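Local coordinates for protein endoglucanase family 5 (Clostridium acetobutylicum ATCC 824, PDB 6PZ7) that probably hydrolyses internal beta-1,4-glucosidic bonds of cellulose and related plant polysaccharides, as a broad-specificity endoglucanase of glycoside hydrolase family 5, subfamily 4, at residues 116-121 with 168-173; 173-178 with 209-214. One frame throughout, in Å; residues are numbered along the deposited sequence. Where two conformers were deposited one is given.

Interaction 1: residues 116-121 with 168-173; sequences ASTDEL and NKFNLT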
loop_
_atom_site.group_PDB
_atom_site.type_symbol
_atom_site.label_atom_id
_atom_site.label_comp_id
_atom_site.label_asym_id
_atom_site.label_seq_id
_atom_site.Cartn_x
_atom_site.Cartn_y
_atom_site.Cartn_z
ATOM N N ALA A 116 21.191 12.954 -0.774
ATOM C CA ALA A 116 20.206 13.986 -1.033
ATOM C C ALA A 116 18.792 13.477 -0.801
ATOM O O ALA A 116 17.929 14.184 -0.248
ATOM C CB ALA A 116 20.330 14.513 -2.464
ATOM N N SER A 117 18.514 12.239 -1.196
ATOM C CA SER A 117 17.210 11.636 -0.951
ATOM C C SER A 117 16.957 11.434 0.537
ATOM O O SER A 117 15.844 11.691 1.023
ATOM C CB SER A 117 17.060 10.288 -1.669
ATOM O OG SER A 117 16.914 10.433 -3.076
ATOM N N THR A 118 17.971 11.011 1.288
ATOM C CA THR A 118 17.841 10.845 2.730
ATOM C C THR A 118 17.506 12.164 3.403
ATOM O O THR A 118 16.629 12.247 4.293
ATOM C CB THR A 118 19.135 10.275 3.298
ATOM O OG1 THR A 118 19.303 8.946 2.785
ATOM C CG2 THR A 118 19.152 10.247 4.836
ATOM N N ASP A 119 18.178 13.218 2.988
ATOM C CA ASP A 119 17.919 14.521 3.575
ATOM C C ASP A 119 16.485 14.945 3.295
ATOM O O ASP A 119 15.775 15.415 4.189
ATOM C CB ASP A 119 18.916 15.538 3.022
ATOM C CG ASP A 119 18.652 16.905 3.551
ATOM O OD1 ASP A 119 18.913 17.119 4.750
ATOM O OD2 ASP A 119 18.151 17.733 2.793
ATOM N N GLU A 120 16.037 14.842 2.053
ATOM C CA GLU A 120 14.680 15.273 1.729
ATOM C C GLU A 120 13.651 14.399 2.447
ATOM O O GLU A 120 12.631 14.899 2.932
ATOM C CB GLU A 120 14.462 15.297 0.209
ATOM C CG GLU A 120 13.128 15.917 -0.095
ATOM C CD GLU A 120 12.870 16.233 -1.570
ATOM O OE1 GLU A 120 13.786 16.100 -2.403
ATOM O OE2 GLU A 120 11.688 16.623 -1.848
ATOM N N LEU A 121 13.886 13.093 2.539
ATOM C CA LEU A 121 12.968 12.210 3.239
ATOM C C LEU A 121 12.838 12.613 4.681
ATOM O O LEU A 121 11.735 12.575 5.234
ATOM C CB LEU A 121 13.516 10.793 3.183
ATOM C CG LEU A 121 13.044 9.894 2.069
ATOM C CD1 LEU A 121 13.836 8.577 2.106
ATOM C CD2 LEU A 121 11.512 9.641 2.153
ATOM N N ASN A 168 16.959 0.051 2.478
ATOM C CA ASN A 168 16.993 -0.169 3.917
ATOM C C ASN A 168 17.351 1.118 4.651
ATOM O O ASN A 168 16.795 1.414 5.715
ATOM C CB ASN A 168 17.992 -1.271 4.277
ATOM C CG ASN A 168 17.504 -2.658 3.882
ATOM O OD1 ASN A 168 16.291 -2.934 3.885
ATOM N ND2 ASN A 168 18.413 -3.541 3.578
ATOM N N LYS A 169 18.291 1.900 4.097
ATOM C CA LYS A 169 18.657 3.175 4.698
ATOM C C LYS A 169 17.499 4.162 4.650
ATOM O O LYS A 169 17.250 4.879 5.624
ATOM C CB LYS A 169 19.897 3.744 3.986
ATOM C CG LYS A 169 21.114 2.798 3.913
ATOM C CD LYS A 169 22.273 3.462 3.183
ATOM C CE LYS A 169 23.420 2.511 2.912
ATOM N NZ LYS A 169 24.561 3.195 2.217
ATOM N N PHE A 170 16.786 4.212 3.536
ATOM C CA PHE A 170 15.642 5.105 3.446
ATOM C C PHE A 170 14.547 4.729 4.449
ATOM O O PHE A 170 13.959 5.615 5.084
ATOM C CB PHE A 170 15.035 5.070 2.046
ATOM C CG PHE A 170 15.865 5.714 0.941
ATOM C CD1 PHE A 170 16.934 6.560 1.190
ATOM C CD2 PHE A 170 15.502 5.482 -0.362
ATOM C CE1 PHE A 170 17.637 7.139 0.138
ATOM C CE2 PHE A 170 16.196 6.072 -1.415
ATOM C CZ PHE A 170 17.263 6.903 -1.159
ATOM N N ASN A 171 14.240 3.433 4.584
ATOM C CA ASN A 171 13.230 3.021 5.548
ATOM C C ASN A 171 13.666 3.377 6.963
ATOM O O ASN A 171 12.841 3.796 7.786
ATOM C CB ASN A 171 12.958 1.516 5.423
ATOM C CG ASN A 171 12.050 1.165 4.252
ATOM O OD1 ASN A 171 11.183 1.968 3.865
ATOM N ND2 ASN A 171 12.184 -0.050 3.730
ATOM N N LEU A 172 14.946 3.172 7.275
ATOM C CA LEU A 172 15.464 3.523 8.594
ATOM C C LEU A 172 15.339 5.016 8.859
ATOM O O LEU A 172 14.896 5.419 9.937
ATOM C CB LEU A 172 16.931 3.105 8.712
ATOM C CG LEU A 172 17.625 3.491 10.010
ATOM C CD1 LEU A 172 16.934 2.917 11.175
ATOM C CD2 LEU A 172 19.099 3.067 9.965
ATOM N N THR A 173 15.720 5.838 7.877
ATOM C CA THR A 173 15.602 7.279 8.002
ATOM C C THR A 173 14.157 7.657 8.286
ATOM O O THR A 173 13.870 8.479 9.168
ATOM C CB THR A 173 16.054 7.950 6.699
ATOM O OG1 THR A 173 17.451 7.712 6.467
ATOM C CG2 THR A 173 15.820 9.450 6.752
#
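Phe170 reaches across from helix 161-180 and lays its ring between Ser117, Thr118 and Leu121 of helix 111-132. Two apolar approaches hold it. Leu121 CD1 lies 3.7 Å from Phe170 CG, the leucine side chain running at about a right angle to that of the phenylalanine, while Ser117 CB closes on the far end of the ring, 3.4 Å from Phe170 CZ. Phe170 CG stands beside its backbone N (chi1 -71°), and from there the ring extends to the neighbouring helix although its CB does not head straight for it.

The hydroxyls keep to their own side. Thr118 OG1 meets the ring at its edge, in its plane, 3.6 Å from Phe170 CE1; its hydrogen-bond partner is Glu114 O, one turn back. Ser117 OG is likewise engaged, with Trp106 O and Ile108 N in the loop ahead of the helix. One turn further along helix 161-180 the two threonines touch, Thr118 CG2 sitting 3.5 Å from Thr173 OG1. That hydroxyl bonds back to its own helix, with Thr173 OG1 3.0 Å from Lys169 O, a carbonyl that also receives Thr173 N from the opposite face of its plane.

The short segments run 9.7 Å apart at closest approach and only 22° from parallel, an arrangement expected of neighbouring outer helices in a TIM barrel. Segments 116-121 and 168-173 thus meet by van der Waals packing, around the Phe170 ring and between Thr118 and Thr173, while a Lys169-Glu114 salt bridge joins the same helices.

Interaction 2: residues 173-178 with 209-214; sequences TAVNTI and IPNNDK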
loop_
_atom_site.group_PDB
_atom_site.type_symbol
_atom_site.label_atom_id
_atom_site.label_comp_id
_atom_site.label_asym_id
_atom_site.label_seq_id
_atom_site.Cartn_x
_atom_site.Cartn_y
_atom_site.Cartn_z
ATOM N N THR A 173 15.720 5.838 7.877
ATOM C CA THR A 173 15.602 7.279 8.002
ATOM C C THR A 173 14.157 7.657 8.286
ATOM O O THR A 173 13.870 8.479 9.168
ATOM C CB THR A 173 16.054 7.950 6.699
ATOM O OG1 THR A 173 17.451 7.712 6.467
ATOM C CG2 THR A 173 15.820 9.450 6.752
ATOM N N ALA A 174 13.226 7.107 7.510
ATOM C CA ALA A 174 11.809 7.443 7.711
ATOM C C ALA A 174 11.302 7.014 9.087
ATOM O O ALA A 174 10.624 7.780 9.768
ATOM C CB ALA A 174 10.992 6.840 6.591
ATOM N N VAL A 175 11.618 5.796 9.522
ATOM C CA VAL A 175 11.187 5.337 10.844
ATOM C C VAL A 175 11.761 6.230 11.934
ATOM O O VAL A 175 11.050 6.648 12.859
ATOM C CB VAL A 175 11.552 3.857 11.078
ATOM C CG1 VAL A 175 11.411 3.493 12.539
ATOM C CG2 VAL A 175 10.677 2.945 10.200
ATOM N N ASN A 176 13.068 6.527 11.870
ATOM C CA ASN A 176 13.662 7.362 12.909
ATOM C C ASN A 176 13.030 8.757 12.926
ATOM O O ASN A 176 12.792 9.340 13.990
ATOM C CB ASN A 176 15.172 7.483 12.706
ATOM C CG ASN A 176 15.946 6.255 13.180
ATOM O OD1 ASN A 176 15.462 5.470 13.967
ATOM N ND2 ASN A 176 17.171 6.122 12.694
ATOM N N THR A 177 12.788 9.323 11.749
ATOM C CA THR A 177 12.175 10.651 11.661
ATOM C C THR A 177 10.772 10.642 12.254
ATOM O O THR A 177 10.405 11.529 13.028
ATOM C CB THR A 177 12.133 11.111 10.214
ATOM O OG1 THR A 177 13.462 11.210 9.688
ATOM C CG2 THR A 177 11.448 12.440 10.032
ATOM N N ILE A 178 9.968 9.639 11.906
ATOM C CA ILE A 178 8.636 9.507 12.487
ATOM C C ILE A 178 8.738 9.455 13.999
ATOM O O ILE A 178 8.034 10.181 14.729
ATOM C CB ILE A 178 7.940 8.259 11.907
ATOM C CG1 ILE A 178 7.558 8.486 10.436
ATOM C CG2 ILE A 178 6.734 7.891 12.768
ATOM C CD1 ILE A 178 7.334 7.228 9.648
ATOM N N ILE A 209 14.677 -4.769 8.888
ATOM C CA ILE A 209 13.692 -3.997 9.650
ATOM C C ILE A 209 14.395 -2.873 10.412
ATOM O O ILE A 209 15.270 -3.164 11.244
ATOM C CB ILE A 209 12.948 -4.914 10.640
ATOM C CG1 ILE A 209 12.231 -6.044 9.918
ATOM C CG2 ILE A 209 11.986 -4.090 11.521
ATOM C CD1 ILE A 209 11.030 -5.611 9.070
ATOM N N PRO A 210 14.059 -1.603 10.192
ATOM C CA PRO A 210 14.737 -0.503 10.900
ATOM C C PRO A 210 14.779 -0.708 12.400
ATOM O O PRO A 210 13.729 -0.899 13.049
ATOM C CB PRO A 210 13.891 0.731 10.531
ATOM C CG PRO A 210 13.345 0.412 9.172
ATOM C CD PRO A 210 13.052 -1.096 9.232
ATOM N N ASN A 211 15.990 -0.698 12.971
ATOM C CA ASN A 211 16.205 -0.809 14.415
ATOM C C ASN A 211 15.639 -2.088 15.017
ATOM O O ASN A 211 15.474 -2.187 16.233
ATOM C CB ASN A 211 15.631 0.401 15.168
ATOM C CG ASN A 211 16.197 1.699 14.690
ATOM O OD1 ASN A 211 17.416 1.840 14.543
ATOM N ND2 ASN A 211 15.339 2.683 14.433
ATOM N N ASN A 212 15.301 -3.087 14.188
ATOM C CA ASN A 212 14.566 -4.261 14.675
ATOM C C ASN A 212 13.355 -3.816 15.507
ATOM O O ASN A 212 13.010 -4.430 16.506
ATOM C CB ASN A 212 15.484 -5.217 15.466
ATOM C CG ASN A 212 14.966 -6.644 15.480
ATOM O OD1 ASN A 212 13.963 -6.969 14.854
ATOM N ND2 ASN A 212 15.677 -7.530 16.184
ATOM N N ASP A 213 12.676 -2.770 15.028
ATOM C CA ASP A 213 11.527 -2.177 15.721
ATOM C C ASP A 213 10.356 -3.150 15.702
ATOM O O ASP A 213 9.902 -3.590 14.644
ATOM C CB ASP A 213 11.223 -0.885 14.974
ATOM C CG ASP A 213 10.149 -0.008 15.608
ATOM O OD1 ASP A 213 9.116 -0.526 16.073
ATOM O OD2 ASP A 213 10.368 1.214 15.620
ATOM N N LYS A 214 9.834 -3.459 16.902
ATOM C CA LYS A 214 8.766 -4.444 17.034
ATOM C C LYS A 214 7.427 -3.969 16.484
ATOM O O LYS A 214 6.502 -4.776 16.367
ATOM C CB LYS A 214 8.585 -4.873 18.497
ATOM C CG LYS A 214 8.024 -3.775 19.395
ATOM C CD LYS A 214 7.885 -4.241 20.858
ATOM C CE LYS A 214 7.358 -3.127 21.739
ATOM N NZ LYS A 214 7.333 -3.518 23.194
HETATM O O HOH W 1 18.753 4.076 14.116
#
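Asn176 and Asn211 each carry CG beside the backbone N (chi1 -78° and -57°), and these turns bring their amides together between helix 161-180 and the loop before strand 216-221. Asn211 ND2 donates to Asn176 OD1 at 2.8 Å with an angle of 150° at the hydrogen. The acceptor lies close to the amide plane of Asn211, whereas the donor is tilted out of the carbonyl plane of Asn176. A water completes the pairing: it accepts from Asn176 ND2 at 3.0 Å and donates to Asn211 OD1 at 2.6 Å, so both ends of each amide are used, and turning either amide over by itself would set like atoms against each other.

Deeper in, Val175 faces the loop. Its CG2 rests 3.8 Å from Pro210 CG, and the valine CB is 3.9 Å from Pro210 CB, the two side chains meeting nearly perpendicular. The other branch, Val175 CG1, comes 4.0 Å from Asp213 OD2. That carboxylate is occupied by others: Arg215 N bonds to OD1, and Arg179, further along the same helix, makes a salt bridge to OD2. Two successive turn bonds, Asn212 N to Ile209 O and Asp213 N to Pro210 O, curl the loop, and Pro210, Asn211 and Asp213 point toward the helix.

The contact thus grades from a buried valine-proline pair to a water-bridged amide pair at the exposed margin. A direct and a mediated hydrogen bond fix how the two asparagines are turned, and the loop leading into the sixth barrel strand is held to the helix preceding the fifth.

In the fold
Helix 161-180 serves both contacts, whose centres lie about 11 Å apart. Thr173 is where their two segments meet on it, touching Thr118 but taking no part in interaction 2. Interaction 1 joins this helix to 111-132, its neighbour on the outside of the eight-stranded barrel; interaction 2 joins its next turns to the loop between helix 201-206 and strand 216-221. They also touch directly: Leu172 CD1 is 3.6 Å from Asn211 OD1, and Pro210 CG lies 3.7 Å from Asn171 O. The helix is therefore packed between a helix and a loop. Both centres sit about 18 to 19 Å from the centre of the chain, on the same side of it, within the outer layer of the TIM barrel.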